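Local coordinates for protein aminoacyl-tRNA synthetase (PDB 5F9Y) that probably charges tRNA(Pro) with proline at the expense of ATP, as a class II prolyl-tRNA synthetase with proline and AMP bound in its active site, at residues A[101-106]-A[120-125]; A[162-167]-A[276-281]; A[242-247]-A[270-275]; A[373-378]-A[388-393]. One frame throughout, in Å; residues are numbered along the deposited sequence.

In the fold
Contacts 1, 2 and 3 lie around the active site: contacts 1 and 3 reach the bound proline, contacts 2 and 3 the AMP. Contact 4 lies in the anticodon-binding domain, its centre about 54 Å from that of contact 1. Contact 1 is a surface contact at the end of a small antiparallel sheet. Contacts 2 and 3 are buried and adjoin in sequence, since strand 265-276 leads into helix 278-287. Contact 1 meets contact 3 where Glu125 bonds Ser272. Contact 2 relies on an arginine gripping a carbonyl beside the nucleotide. Contact 3 is backbone strand pairing with polar groups turned to the ligand. Contact 4 is the largely buried open end of a hairpin with an aliphatic face.

Contact 1 (A[101-106]-A[120-125]); sequences PEVAWV and IRPTSE. With PRO (proline), chain C.
Ala104 and Ile120 are joined by the one backbone hydrogen bond of this contact. Ile120 N donates to Ala104 O over 3.0 Å and the bond is nearly straight, at 167°. It extends the pairing of strands 105-108 and 113-120, in which Val106 bonds to Ile118. The other contacts are apolar. Ile120 has CG1 anti to its carbonyl carbon (chi1 -57°), and its chain then runs on extended to CD1. CG1 packs on Val106 CG2 at 4.1 Å, the two side chains crossing at about a right angle. The end methyl, Ile120 CD1, lies 4.1 Å from Ala104 CB. Val103 divides its two branches. Its CG1 rests against Ile120 O at 3.8 Å and also lies over a face of the Trp105 ring. Its CG2 meets Pro122 CG at 3.8 Å. Beyond Pro122 the chain turns to the ligand. Glu125 OE2 accepts a hydrogen bond of 2.9 Å from the N of the bound proline, and it is also bonded to Ser272 OG. Thr123 OG1 is a weak, less certain partner of the same nitrogen. The carboxylate would probably stabilise a positive charge on the ring nitrogen of the proline. The arrangement is the end of a small antiparallel sheet passing into a loop that lines the amino acid pocket of a class II synthetase.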
loop_
_atom_site.group_PDB
_atom_site.type_symbol
_atom_site.label_atom_id
_atom_site.label_comp_id
_atom_site.label_asym_id
_atom_site.label_seq_id
_atom_site.Cartn_x
_atom_site.Cartn_y
_atom_site.Cartn_z
ATOM N N PRO A 101 -7.002 24.373 2.193
ATOM C CA PRO A 101 -6.567 24.643 0.814
ATOM C C PRO A 101 -6.524 23.413 -0.075
ATOM O O PRO A 101 -6.284 23.555 -1.282
ATOM C CB PRO A 101 -5.166 25.229 1.004
ATOM C CG PRO A 101 -4.659 24.535 2.200
ATOM C CD PRO A 101 -5.848 24.372 3.116
ATOM N N GLU A 102 -6.745 22.217 0.472
ATOM C CA GLU A 102 -6.712 20.978 -0.293
ATOM C C GLU A 102 -8.112 20.422 -0.537
ATOM O O GLU A 102 -8.299 19.206 -0.618
ATOM C CB GLU A 102 -5.842 19.938 0.411
ATOM N N VAL A 103 -9.102 21.302 -0.657
ATOM C CA VAL A 103 -10.495 20.912 -0.845
ATOM C C VAL A 103 -10.994 21.546 -2.135
ATOM O O VAL A 103 -10.950 22.774 -2.288
ATOM C CB VAL A 103 -11.371 21.332 0.346
ATOM C CG1 VAL A 103 -12.831 21.044 0.056
ATOM C CG2 VAL A 103 -10.923 20.616 1.609
ATOM N N ALA A 104 -11.466 20.713 -3.060
ATOM C CA ALA A 104 -12.044 21.205 -4.303
ATOM C C ALA A 104 -13.465 21.691 -4.051
ATOM O O ALA A 104 -14.255 21.009 -3.389
ATOM C CB ALA A 104 -12.032 20.111 -5.369
ATOM N N TRP A 105 -13.791 22.867 -4.578
ATOM C CA TRP A 105 -15.073 23.513 -4.336
ATOM C C TRP A 105 -15.887 23.570 -5.621
ATOM O O TRP A 105 -15.397 24.044 -6.652
ATOM C CB TRP A 105 -14.877 24.925 -3.778
ATOM C CG TRP A 105 -14.355 24.943 -2.378
ATOM C CD1 TRP A 105 -13.052 25.050 -1.989
ATOM C CD2 TRP A 105 -15.127 24.845 -1.176
ATOM N NE1 TRP A 105 -12.965 25.027 -0.618
ATOM C CE2 TRP A 105 -14.226 24.901 -0.095
ATOM C CE3 TRP A 105 -16.494 24.717 -0.910
ATOM C CZ2 TRP A 105 -14.646 24.833 1.231
ATOM C CZ3 TRP A 105 -16.909 24.650 0.408
ATOM C CH2 TRP A 105 -15.988 24.708 1.461
ATOM N N VAL A 106 -17.124 23.092 -5.550
ATOM C CA VAL A 106 -18.078 23.227 -6.644
ATOM C C VAL A 106 -18.819 24.544 -6.458
ATOM O O VAL A 106 -19.502 24.743 -5.447
ATOM C CB VAL A 106 -19.054 22.042 -6.683
ATOM C CG1 VAL A 106 -20.112 22.260 -7.756
ATOM C CG2 VAL A 106 -18.299 20.740 -6.920
ATOM N N ILE A 120 -16.235 19.006 -2.444
ATOM C CA ILE A 120 -16.004 17.579 -2.624
ATOM C C ILE A 120 -15.290 17.045 -1.392
ATOM O O ILE A 120 -14.349 17.666 -0.883
ATOM C CB ILE A 120 -15.196 17.317 -3.907
ATOM C CG1 ILE A 120 -15.919 17.899 -5.123
ATOM C CG2 ILE A 120 -14.959 15.826 -4.096
ATOM C CD1 ILE A 120 -15.188 17.677 -6.427
ATOM N N ARG A 121 -15.738 15.893 -0.909
ATOM C CA ARG A 121 -15.284 15.369 0.372
ATOM C C ARG A 121 -13.796 15.035 0.350
ATOM O O ARG A 121 -13.356 14.241 -0.496
ATOM C CB ARG A 121 -16.093 14.125 0.742
ATOM C CG ARG A 121 -16.195 13.097 -0.377
ATOM C CD ARG A 121 -16.917 11.839 0.064
ATOM N NE ARG A 121 -17.233 10.983 -1.075
ATOM C CZ ARG A 121 -18.008 9.906 -1.011
ATOM N NH1 ARG A 121 -18.550 9.546 0.145
ATOM N NH2 ARG A 121 -18.242 9.192 -2.103
ATOM N N PRO A 122 -12.984 15.629 1.231
ATOM C CA PRO A 122 -11.648 15.075 1.478
ATOM C C PRO A 122 -11.668 13.953 2.495
ATOM O O PRO A 122 -10.704 13.179 2.565
ATOM C CB PRO A 122 -10.863 16.284 2.000
ATOM C CG PRO A 122 -11.904 17.091 2.716
ATOM C CD PRO A 122 -13.208 16.883 1.973
ATOM N N THR A 123 -12.739 13.858 3.278
ATOM C CA THR A 123 -12.972 12.816 4.269
ATOM C C THR A 123 -14.431 12.939 4.687
ATOM O O THR A 123 -15.099 13.925 4.370
ATOM C CB THR A 123 -12.029 12.941 5.469
ATOM O OG1 THR A 123 -12.258 11.856 6.376
ATOM C CG2 THR A 123 -12.257 14.263 6.190
ATOM N N SER A 124 -14.923 11.928 5.404
ATOM C CA SER A 124 -16.348 11.843 5.707
ATOM C C SER A 124 -16.661 12.042 7.188
ATOM O O SER A 124 -17.764 11.703 7.629
ATOM C CB SER A 124 -16.909 10.505 5.223
ATOM O OG SER A 124 -16.738 10.360 3.823
ATOM N N GLU A 125 -15.726 12.593 7.964
ATOM C CA GLU A 125 -16.006 12.855 9.374
ATOM C C GLU A 125 -17.152 13.848 9.531
ATOM O O GLU A 125 -18.135 13.577 10.229
ATOM C CB GLU A 125 -14.752 13.371 10.082
ATOM C CG GLU A 125 -13.881 12.288 10.701
ATOM C CD GLU A 125 -13.000 11.589 9.688
ATOM O OE1 GLU A 125 -12.984 12.016 8.515
ATOM O OE2 GLU A 125 -12.320 10.613 10.067
HETATM N N PRO C . -10.377 9.758 8.125
HETATM C CA PRO C . -8.986 9.404 8.428
HETATM C C PRO C . -7.991 10.150 7.547
HETATM O O PRO C . -8.373 11.021 6.768
HETATM C CB PRO C . -8.937 7.896 8.155
HETATM C CG PRO C . -10.087 7.629 7.248
HETATM C CD PRO C . -11.152 8.597 7.657
HETATM O OXT PRO C . -6.787 9.901 7.601
#

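Contact 2 (A[162-167]-A[276-281]); sequences PFIRTR and TTRAIG. With AMP (adenosine monophosphate), chain D.
Arg278 grips Ile164 O side-on with two nitrogens. Arg278 NE donates to Ile164 O at 2.7 Å, in the carbonyl plane and on a lone pair. Arg278 NH2 reaches the same Ile164 O at 2.8 Å, from above that plane. The bend at chi3 (-76°) turns the guanidinium so that Ile164 O lies at its edge, while one face covers the AMP adenine and O2'. Its NH1 bonds Gln239 O. The packing contacts are apolar. Ile280 CG2 sits over a face of the Phe163 ring, 3.8 Å from its centroid, in a CH-pi contact. Ile164 CD1 lies against Gly281 CA at 3.6 Å. The nucleotide bonds come from both segments. Thr166 N donates to AMP N1 at 3.1 Å, and Thr276 OG1 donates to AMP N3 at 3.0 Å. That hydroxyl also accepts from Arg278 N. With both bonds to Ile164 O, the guanidinium plane is probably held in place over the adenine, while Thr166 N and Thr276 OG1 read its N1 and N3.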
loop_
_atom_site.group_PDB
_atom_site.type_symbol
_atom_site.label_atom_id
_atom_site.label_comp_id
_atom_site.label_asym_id
_atom_site.label_seq_id
_atom_site.Cartn_x
_atom_site.Cartn_y
_atom_site.Cartn_z
ATOM N N PRO A 162 2.087 9.124 -9.201
ATOM C CA PRO A 162 1.060 8.089 -9.367
ATOM C C PRO A 162 1.033 7.123 -8.190
ATOM O O PRO A 162 2.075 6.681 -7.701
ATOM C CB PRO A 162 1.476 7.389 -10.664
ATOM C CG PRO A 162 2.192 8.443 -11.431
ATOM C CD PRO A 162 2.921 9.272 -10.406
ATOM N N PHE A 163 -0.186 6.819 -7.733
ATOM C CA PHE A 163 -0.471 5.941 -6.599
ATOM C C PHE A 163 -0.085 6.564 -5.260
ATOM O O PHE A 163 -0.911 6.622 -4.345
ATOM C CB PHE A 163 0.221 4.584 -6.763
ATOM C CG PHE A 163 -0.349 3.743 -7.866
ATOM C CD1 PHE A 163 -1.643 3.258 -7.786
ATOM C CD2 PHE A 163 0.411 3.430 -8.978
ATOM C CE1 PHE A 163 -2.170 2.481 -8.798
ATOM C CE2 PHE A 163 -0.110 2.651 -9.992
ATOM C CZ PHE A 163 -1.402 2.177 -9.903
ATOM N N ILE A 164 1.157 7.034 -5.130
ATOM C CA ILE A 164 1.636 7.509 -3.834
ATOM C C ILE A 164 0.940 8.809 -3.444
ATOM O O ILE A 164 0.428 8.945 -2.327
ATOM C CB ILE A 164 3.167 7.671 -3.843
ATOM C CG1 ILE A 164 3.865 6.315 -3.686
ATOM C CG2 ILE A 164 3.605 8.596 -2.723
ATOM C CD1 ILE A 164 3.903 5.477 -4.942
ATOM N N ARG A 165 0.912 9.786 -4.354
ATOM C CA ARG A 165 0.305 11.093 -4.078
ATOM C C ARG A 165 -0.465 11.537 -5.322
ATOM O O ARG A 165 0.102 12.151 -6.230
ATOM C CB ARG A 165 1.359 12.117 -3.672
ATOM N N THR A 166 -1.760 11.227 -5.351
ATOM C CA THR A 166 -2.644 11.616 -6.438
ATOM C C THR A 166 -3.710 12.571 -5.918
ATOM O O THR A 166 -4.070 12.540 -4.738
ATOM C CB THR A 166 -3.314 10.395 -7.083
ATOM O OG1 THR A 166 -4.224 9.795 -6.152
ATOM C CG2 THR A 166 -2.272 9.368 -7.484
ATOM N N ARG A 167 -4.218 13.424 -6.812
ATOM C CA ARG A 167 -5.252 14.372 -6.407
ATOM C C ARG A 167 -6.586 13.670 -6.190
ATOM O O ARG A 167 -7.337 14.025 -5.274
ATOM C CB ARG A 167 -5.382 15.487 -7.442
ATOM C CG ARG A 167 -4.205 16.446 -7.443
ATOM C CD ARG A 167 -4.440 17.609 -8.386
ATOM N NE ARG A 167 -3.272 18.479 -8.478
ATOM C CZ ARG A 167 -3.123 19.429 -9.394
ATOM N NH1 ARG A 167 -4.067 19.630 -10.302
ATOM N NH2 ARG A 167 -2.028 20.177 -9.404
ATOM N N THR A 276 -5.661 3.598 1.253
ATOM C CA THR A 276 -5.824 4.151 -0.084
ATOM C C THR A 276 -5.048 3.329 -1.108
ATOM O O THR A 276 -4.357 2.360 -0.778
ATOM C CB THR A 276 -5.373 5.613 -0.119
ATOM O OG1 THR A 276 -3.944 5.673 -0.042
ATOM C CG2 THR A 276 -5.965 6.379 1.053
ATOM N N THR A 277 -5.159 3.742 -2.373
ATOM C CA THR A 277 -4.415 3.117 -3.462
ATOM C C THR A 277 -2.920 3.381 -3.385
ATOM O O THR A 277 -2.186 2.923 -4.267
ATOM C CB THR A 277 -4.945 3.599 -4.814
ATOM O OG1 THR A 277 -5.048 5.028 -4.805
ATOM C CG2 THR A 277 -6.308 2.992 -5.099
ATOM N N ARG A 278 -2.457 4.113 -2.370
ATOM C CA ARG A 278 -1.023 4.269 -2.157
ATOM C C ARG A 278 -0.341 2.922 -1.949
ATOM O O ARG A 278 0.840 2.768 -2.276
ATOM C CB ARG A 278 -0.781 5.196 -0.962
ATOM C CG ARG A 278 0.668 5.317 -0.525
ATOM C CD ARG A 278 0.826 6.339 0.585
ATOM N NE ARG A 278 0.745 7.707 0.083
ATOM C CZ ARG A 278 0.931 8.790 0.832
ATOM N NH1 ARG A 278 1.205 8.666 2.124
ATOM N NH2 ARG A 278 0.844 9.996 0.289
ATOM N N ALA A 279 -1.075 1.932 -1.431
ATOM C CA ALA A 279 -0.499 0.610 -1.203
ATOM C C ALA A 279 0.029 -0.012 -2.489
ATOM O O ALA A 279 1.035 -0.729 -2.465
ATOM C CB ALA A 279 -1.538 -0.307 -0.563
ATOM N N ILE A 280 -0.632 0.247 -3.619
ATOM C CA ILE A 280 -0.180 -0.322 -4.886
ATOM C C ILE A 280 1.188 0.232 -5.258
ATOM O O ILE A 280 2.087 -0.514 -5.668
ATOM C CB ILE A 280 -1.217 -0.055 -5.991
ATOM C CG1 ILE A 280 -2.544 -0.735 -5.649
ATOM C CG2 ILE A 280 -0.692 -0.518 -7.345
ATOM C CD1 ILE A 280 -3.640 -0.473 -6.655
ATOM N N GLY A 281 1.372 1.544 -5.109
ATOM C CA GLY A 281 2.639 2.149 -5.482
ATOM C C GLY A 281 3.793 1.691 -4.612
ATOM O O GLY A 281 4.900 1.460 -5.108
HETATM P P AMP D . -3.102 11.441 6.159
HETATM O O1P AMP D . -2.638 11.527 7.593
HETATM O O2P AMP D . -4.225 12.391 5.814
HETATM O O3P AMP D . -1.989 11.404 5.138
HETATM O "O5'" AMP D . -3.780 10.002 6.060
HETATM C "C5'" AMP D . -4.691 9.695 5.010
HETATM C "C4'" AMP D . -4.339 8.404 4.311
HETATM O "O4'" AMP D . -4.472 8.602 2.880
HETATM C "C3'" AMP D . -2.921 7.895 4.538
HETATM O "O3'" AMP D . -2.909 6.470 4.459
HETATM C "C2'" AMP D . -2.161 8.479 3.352
HETATM O "O2'" AMP D . -0.996 7.766 2.996
HETATM C "C1'" AMP D . -3.217 8.431 2.245
HETATM N N9 AMP D . -3.076 9.499 1.253
HETATM C C8 AMP D . -3.037 10.813 1.547
HETATM N N7 AMP D . -2.903 11.565 0.427
HETATM C C5 AMP D . -2.855 10.720 -0.619
HETATM C C6 AMP D . -2.722 10.858 -2.086
HETATM N N6 AMP D . -2.612 12.080 -2.660
HETATM N N1 AMP D . -2.713 9.727 -2.827
HETATM C C2 AMP D . -2.822 8.511 -2.258
HETATM N N3 AMP D . -2.946 8.313 -0.933
HETATM C C4 AMP D . -2.966 9.358 -0.071
#

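Contact 3 (A[242-247]-A[270-275]); sequences TSHLLG and QTSWGL. With PRO (proline), chain C.
The His244 ring meets the bound proline at its edge, where PRO CB lies in plane. His244 NE2 donates to PRO OXT at 3.1 Å. Phe218 also meets this ring, and His244 ND1 bonds Thr224 OG1. Ser272 O is 3.2 Å from His244 CD2, oblique to the ring. Thr271 OG1 lies in plane at the edge of the Trp273 indole, but the bond from Trp273 NE1 is weak and the place of that hydroxyl is less certain. The backbones pair antiparallel. His244 N donates to Ser272 O at 2.7 Å, and Ser272 N returns the bond to His244 O at 3.1 Å. Gly274 N donates to Thr242 O. Near the end the register shifts by one, and Gln270 O accepts weak bonds from both Leu246 N and Gly247 N. Leu246 CD1 lies 3.8 Å from Ser272 OG, a hydroxyl bonded to Glu125. Thr242, His244 and Ser272 share the face turned to the ligand. This is an antiparallel strand pair with a beta bulge, lining the proline site of the class II catalytic core.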
loop_
_atom_site.group_PDB
_atom_site.type_symbol
_atom_site.label_atom_id
_atom_site.label_comp_id
_atom_site.label_asym_id
_atom_site.label_seq_id
_atom_site.Cartn_x
_atom_site.Cartn_y
_atom_site.Cartn_z
ATOM N N THR A 242 -3.272 4.405 8.211
ATOM C CA THR A 242 -3.476 5.008 9.522
ATOM C C THR A 242 -4.769 4.506 10.149
ATOM O O THR A 242 -5.752 4.229 9.457
ATOM C CB THR A 242 -3.521 6.540 9.440
ATOM O OG1 THR A 242 -4.408 6.938 8.387
ATOM C CG2 THR A 242 -2.134 7.104 9.181
ATOM N N SER A 243 -4.755 4.408 11.479
ATOM C CA SER A 243 -5.915 3.995 12.265
ATOM C C SER A 243 -5.995 4.911 13.478
ATOM O O SER A 243 -5.133 4.847 14.361
ATOM C CB SER A 243 -5.803 2.528 12.685
ATOM O OG SER A 243 -6.965 2.098 13.372
ATOM N N HIS A 244 -7.023 5.755 13.529
ATOM C CA HIS A 244 -7.112 6.830 14.513
ATOM C C HIS A 244 -8.061 6.461 15.645
ATOM O O HIS A 244 -9.181 6.002 15.400
ATOM C CB HIS A 244 -7.589 8.127 13.858
ATOM C CG HIS A 244 -6.898 8.445 12.572
ATOM N ND1 HIS A 244 -5.585 8.860 12.514
ATOM C CD2 HIS A 244 -7.338 8.411 11.292
ATOM C CE1 HIS A 244 -5.246 9.066 11.254
ATOM N NE2 HIS A 244 -6.292 8.801 10.492
ATOM N N LEU A 245 -7.616 6.681 16.880
ATOM C CA LEU A 245 -8.502 6.659 18.043
ATOM C C LEU A 245 -8.974 8.089 18.271
ATOM O O LEU A 245 -8.250 8.913 18.834
ATOM C CB LEU A 245 -7.791 6.100 19.270
ATOM C CG LEU A 245 -8.587 6.197 20.576
ATOM C CD1 LEU A 245 -9.847 5.343 20.511
ATOM C CD2 LEU A 245 -7.728 5.813 21.773
ATOM N N LEU A 246 -10.191 8.394 17.815
ATOM C CA LEU A 246 -10.702 9.753 17.938
ATOM C C LEU A 246 -11.115 10.091 19.364
ATOM O O LEU A 246 -11.187 11.275 19.710
ATOM C CB LEU A 246 -11.885 9.957 16.990
ATOM C CG LEU A 246 -11.592 9.700 15.512
ATOM C CD1 LEU A 246 -12.834 9.936 14.669
ATOM C CD2 LEU A 246 -10.441 10.570 15.034
ATOM N N GLY A 247 -11.379 9.083 20.194
ATOM C CA GLY A 247 -11.797 9.349 21.559
ATOM C C GLY A 247 -13.152 10.028 21.594
ATOM O O GLY A 247 -14.052 9.725 20.803
ATOM N N GLN A 270 -15.028 7.210 19.499
ATOM C CA GLN A 270 -15.052 6.938 18.071
ATOM C C GLN A 270 -13.665 6.597 17.547
ATOM O O GLN A 270 -12.641 6.953 18.138
ATOM C CB GLN A 270 -15.611 8.135 17.297
ATOM C CG GLN A 270 -17.030 8.507 17.671
ATOM C CD GLN A 270 -17.543 9.684 16.874
ATOM O OE1 GLN A 270 -17.698 10.784 17.402
ATOM N NE2 GLN A 270 -17.807 9.460 15.593
ATOM N N THR A 271 -13.650 5.885 16.421
ATOM C CA THR A 271 -12.437 5.600 15.672
ATOM C C THR A 271 -12.694 5.856 14.194
ATOM O O THR A 271 -13.833 5.803 13.723
ATOM C CB THR A 271 -11.957 4.148 15.851
ATOM O OG1 THR A 271 -12.782 3.274 15.073
ATOM C CG2 THR A 271 -12.011 3.722 17.313
ATOM N N SER A 272 -11.617 6.134 13.464
ATOM C CA SER A 272 -11.680 6.251 12.015
ATOM C C SER A 272 -10.368 5.739 11.438
ATOM O O SER A 272 -9.302 5.961 12.017
ATOM C CB SER A 272 -11.945 7.693 11.565
ATOM O OG SER A 272 -10.807 8.514 11.756
ATOM N N TRP A 273 -10.457 5.044 10.305
ATOM C CA TRP A 273 -9.305 4.373 9.720
ATOM C C TRP A 273 -9.475 4.302 8.209
ATOM O O TRP A 273 -10.589 4.137 7.704
ATOM C CB TRP A 273 -9.120 2.969 10.315
ATOM C CG TRP A 273 -10.395 2.364 10.845
ATOM C CD1 TRP A 273 -10.977 2.613 12.054
ATOM C CD2 TRP A 273 -11.237 1.410 10.185
ATOM N NE1 TRP A 273 -12.131 1.880 12.184
ATOM C CE2 TRP A 273 -12.312 1.132 11.052
ATOM C CE3 TRP A 273 -11.187 0.765 8.946
ATOM C CZ2 TRP A 273 -13.328 0.238 10.719
ATOM C CZ3 TRP A 273 -12.197 -0.121 8.618
ATOM C CH2 TRP A 273 -13.253 -0.377 9.500
ATOM N N GLY A 274 -8.364 4.426 7.495
ATOM C CA GLY A 274 -8.404 4.505 6.045
ATOM C C GLY A 274 -7.216 3.824 5.405
ATOM O O GLY A 274 -6.121 3.779 5.973
ATOM N N LEU A 275 -7.444 3.283 4.209
ATOM C CA LEU A 275 -6.397 2.691 3.381
ATOM C C LEU A 275 -6.668 3.056 1.930
ATOM O O LEU A 275 -7.777 2.843 1.434
ATOM C CB LEU A 275 -6.346 1.168 3.542
ATOM C CG LEU A 275 -5.394 0.415 2.609
ATOM C CD1 LEU A 275 -3.952 0.772 2.915
ATOM C CD2 LEU A 275 -5.608 -1.083 2.720
HETATM N N PRO C . -10.377 9.758 8.125
HETATM C CA PRO C . -8.986 9.404 8.428
HETATM C C PRO C . -7.991 10.150 7.547
HETATM O O PRO C . -8.373 11.021 6.768
HETATM C CB PRO C . -8.937 7.896 8.155
HETATM C CG PRO C . -10.087 7.629 7.248
HETATM C CD PRO C . -11.152 8.597 7.657
HETATM O OXT PRO C . -6.787 9.901 7.601
#

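Contact 4 (A[373-378]-A[388-393]); sequences RSVRVV and IPISEL
Arg373 folds back over Ile390 because its side chain bends at chi3 (67°). This lays one face of the guanidinium against Ile390 CD1, and the two side chains cross at about a right angle. Arg373 NH1 lies 3.6 Å from Ile390 CG2. Ile390 in turn has CG1 anti to its carbonyl carbon (chi1 -65°), which turns CG1 toward Arg373 O. The backbone bonds form a short ladder. Ile390 N donates to Arg373 O at 3.0 Å. Val375 and Ile388 form a hydrogen-bonded antiparallel pair. Val375 N donates to Ile388 O at 3.0 Å, and Ile388 N returns a bond of 3.2 Å to Val375 O. Ser374 and Pro389 form the non-hydrogen-bonded pair beside it. Apolar side chains pack beside the ladder. Val375 CG2 touches Leu393 CD2 at 3.9 Å, and Val377 CG2 touches Ile388 CG1 at 4.0 Å. Past Pro389 the chain turns through a short 3-10 segment, 390-392, into helix 393-418. The contact lies at the open end of the hairpin of strands 374-379 and 385-389, away from its turn, at the outer side of a mixed sheet in the anticodon-binding domain. Strand 361-365 flanks the hairpin on its inner side. Helix 317-332 packs on Ile390 and Leu393, and its Glu325 forms a salt bridge with Arg373 NH2.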
loop_
_atom_site.group_PDB
_atom_site.type_symbol
_atom_site.label_atom_id
_atom_site.label_comp_id
_atom_site.label_asym_id
_atom_site.label_seq_id
_atom_site.Cartn_x
_atom_site.Cartn_y
_atom_site.Cartn_z
ATOM N N ARG A 373 5.944 -34.567 -22.580
ATOM C CA ARG A 373 4.760 -34.228 -21.783
ATOM C C ARG A 373 5.139 -33.437 -20.534
ATOM O O ARG A 373 4.617 -33.666 -19.441
ATOM C CB ARG A 373 3.953 -35.476 -21.418
ATOM C CG ARG A 373 2.921 -35.871 -22.464
ATOM C CD ARG A 373 1.837 -36.761 -21.873
ATOM N NE ARG A 373 1.012 -36.055 -20.895
ATOM C CZ ARG A 373 -0.064 -35.338 -21.203
ATOM N NH1 ARG A 373 -0.755 -34.730 -20.248
ATOM N NH2 ARG A 373 -0.449 -35.225 -22.468
ATOM N N SER A 374 6.067 -32.499 -20.701
ATOM C CA SER A 374 6.468 -31.573 -19.653
ATOM C C SER A 374 6.385 -30.154 -20.201
ATOM O O SER A 374 6.047 -29.934 -21.367
ATOM C CB SER A 374 7.882 -31.883 -19.143
ATOM O OG SER A 374 8.861 -31.570 -20.119
ATOM N N VAL A 375 6.687 -29.178 -19.346
ATOM C CA VAL A 375 6.725 -27.778 -19.745
ATOM C C VAL A 375 7.957 -27.127 -19.135
ATOM O O VAL A 375 8.464 -27.557 -18.095
ATOM C CB VAL A 375 5.450 -27.005 -19.330
ATOM C CG1 VAL A 375 4.218 -27.583 -20.010
ATOM C CG2 VAL A 375 5.291 -27.014 -17.819
ATOM N N ARG A 376 8.439 -26.081 -19.798
ATOM C CA ARG A 376 9.560 -25.284 -19.322
ATOM C C ARG A 376 9.029 -24.078 -18.563
ATOM O O ARG A 376 8.223 -23.310 -19.096
ATOM C CB ARG A 376 10.435 -24.830 -20.492
ATOM C CG ARG A 376 11.423 -23.727 -20.153
ATOM C CD ARG A 376 12.552 -24.230 -19.264
ATOM N NE ARG A 376 12.964 -25.584 -19.619
ATOM C CZ ARG A 376 14.218 -26.020 -19.576
ATOM N NH1 ARG A 376 14.499 -27.272 -19.914
ATOM N NH2 ARG A 376 15.195 -25.200 -19.212
ATOM N N VAL A 377 9.483 -23.912 -17.324
ATOM C CA VAL A 377 9.019 -22.848 -16.443
ATOM C C VAL A 377 10.175 -21.894 -16.182
ATOM O O VAL A 377 11.289 -22.328 -15.864
ATOM C CB VAL A 377 8.464 -23.411 -15.124
ATOM C CG1 VAL A 377 7.896 -22.292 -14.257
ATOM C CG2 VAL A 377 7.410 -24.470 -15.406
ATOM N N VAL A 378 9.909 -20.599 -16.319
ATOM C CA VAL A 378 10.875 -19.548 -16.025
ATOM C C VAL A 378 10.248 -18.623 -14.994
ATOM O O VAL A 378 9.154 -18.089 -15.217
ATOM C CB VAL A 378 11.283 -18.772 -17.288
ATOM C CG1 VAL A 378 12.369 -17.763 -16.960
ATOM C CG2 VAL A 378 11.746 -19.731 -18.368
ATOM N N ILE A 388 9.005 -29.172 -15.432
ATOM C CA ILE A 388 7.974 -29.781 -14.604
ATOM C C ILE A 388 7.098 -30.644 -15.502
ATOM O O ILE A 388 6.570 -30.149 -16.501
ATOM C CB ILE A 388 7.125 -28.731 -13.867
ATOM C CG1 ILE A 388 8.021 -27.740 -13.120
ATOM C CG2 ILE A 388 6.173 -29.413 -12.901
ATOM C CD1 ILE A 388 8.878 -28.376 -12.044
ATOM N N PRO A 389 6.922 -31.931 -15.200
ATOM C CA PRO A 389 5.975 -32.740 -15.973
ATOM C C PRO A 389 4.553 -32.228 -15.798
ATOM O O PRO A 389 4.217 -31.594 -14.796
ATOM C CB PRO A 389 6.138 -34.147 -15.383
ATOM C CG PRO A 389 7.468 -34.134 -14.710
ATOM C CD PRO A 389 7.648 -32.733 -14.203
ATOM N N ILE A 390 3.714 -32.507 -16.799
ATOM C CA ILE A 390 2.319 -32.080 -16.740
ATOM C C ILE A 390 1.590 -32.774 -15.598
ATOM O O ILE A 390 0.696 -32.191 -14.973
ATOM C CB ILE A 390 1.630 -32.329 -18.098
ATOM C CG1 ILE A 390 2.267 -31.457 -19.182
ATOM C CG2 ILE A 390 0.138 -32.053 -18.012
ATOM C CD1 ILE A 390 1.611 -31.588 -20.538
ATOM N N SER A 391 1.972 -34.015 -15.289
ATOM C CA SER A 391 1.342 -34.766 -14.209
ATOM C C SER A 391 1.583 -34.154 -12.834
ATOM O O SER A 391 0.922 -34.564 -11.873
ATOM C CB SER A 391 1.845 -36.210 -14.221
ATOM O OG SER A 391 3.254 -36.255 -14.067
ATOM N N GLU A 392 2.499 -33.194 -12.713
ATOM C CA GLU A 392 2.826 -32.582 -11.433
ATOM C C GLU A 392 2.452 -31.109 -11.355
ATOM O O GLU A 392 2.760 -30.462 -10.349
ATOM C CB GLU A 392 4.324 -32.741 -11.141
ATOM C CG GLU A 392 4.824 -34.173 -11.205
ATOM C CD GLU A 392 6.325 -34.271 -11.015
ATOM O OE1 GLU A 392 6.969 -33.219 -10.819
ATOM O OE2 GLU A 392 6.859 -35.400 -11.063
ATOM N N LEU A 393 1.796 -30.562 -12.381
ATOM C CA LEU A 393 1.498 -29.131 -12.389
ATOM C C LEU A 393 0.486 -28.763 -11.312
ATOM O O LEU A 393 0.578 -27.686 -10.710
ATOM C CB LEU A 393 0.987 -28.707 -13.766
ATOM C CG LEU A 393 1.924 -28.914 -14.958
ATOM C CD1 LEU A 393 1.293 -28.382 -16.238
ATOM C CD2 LEU A 393 3.278 -28.267 -14.718
#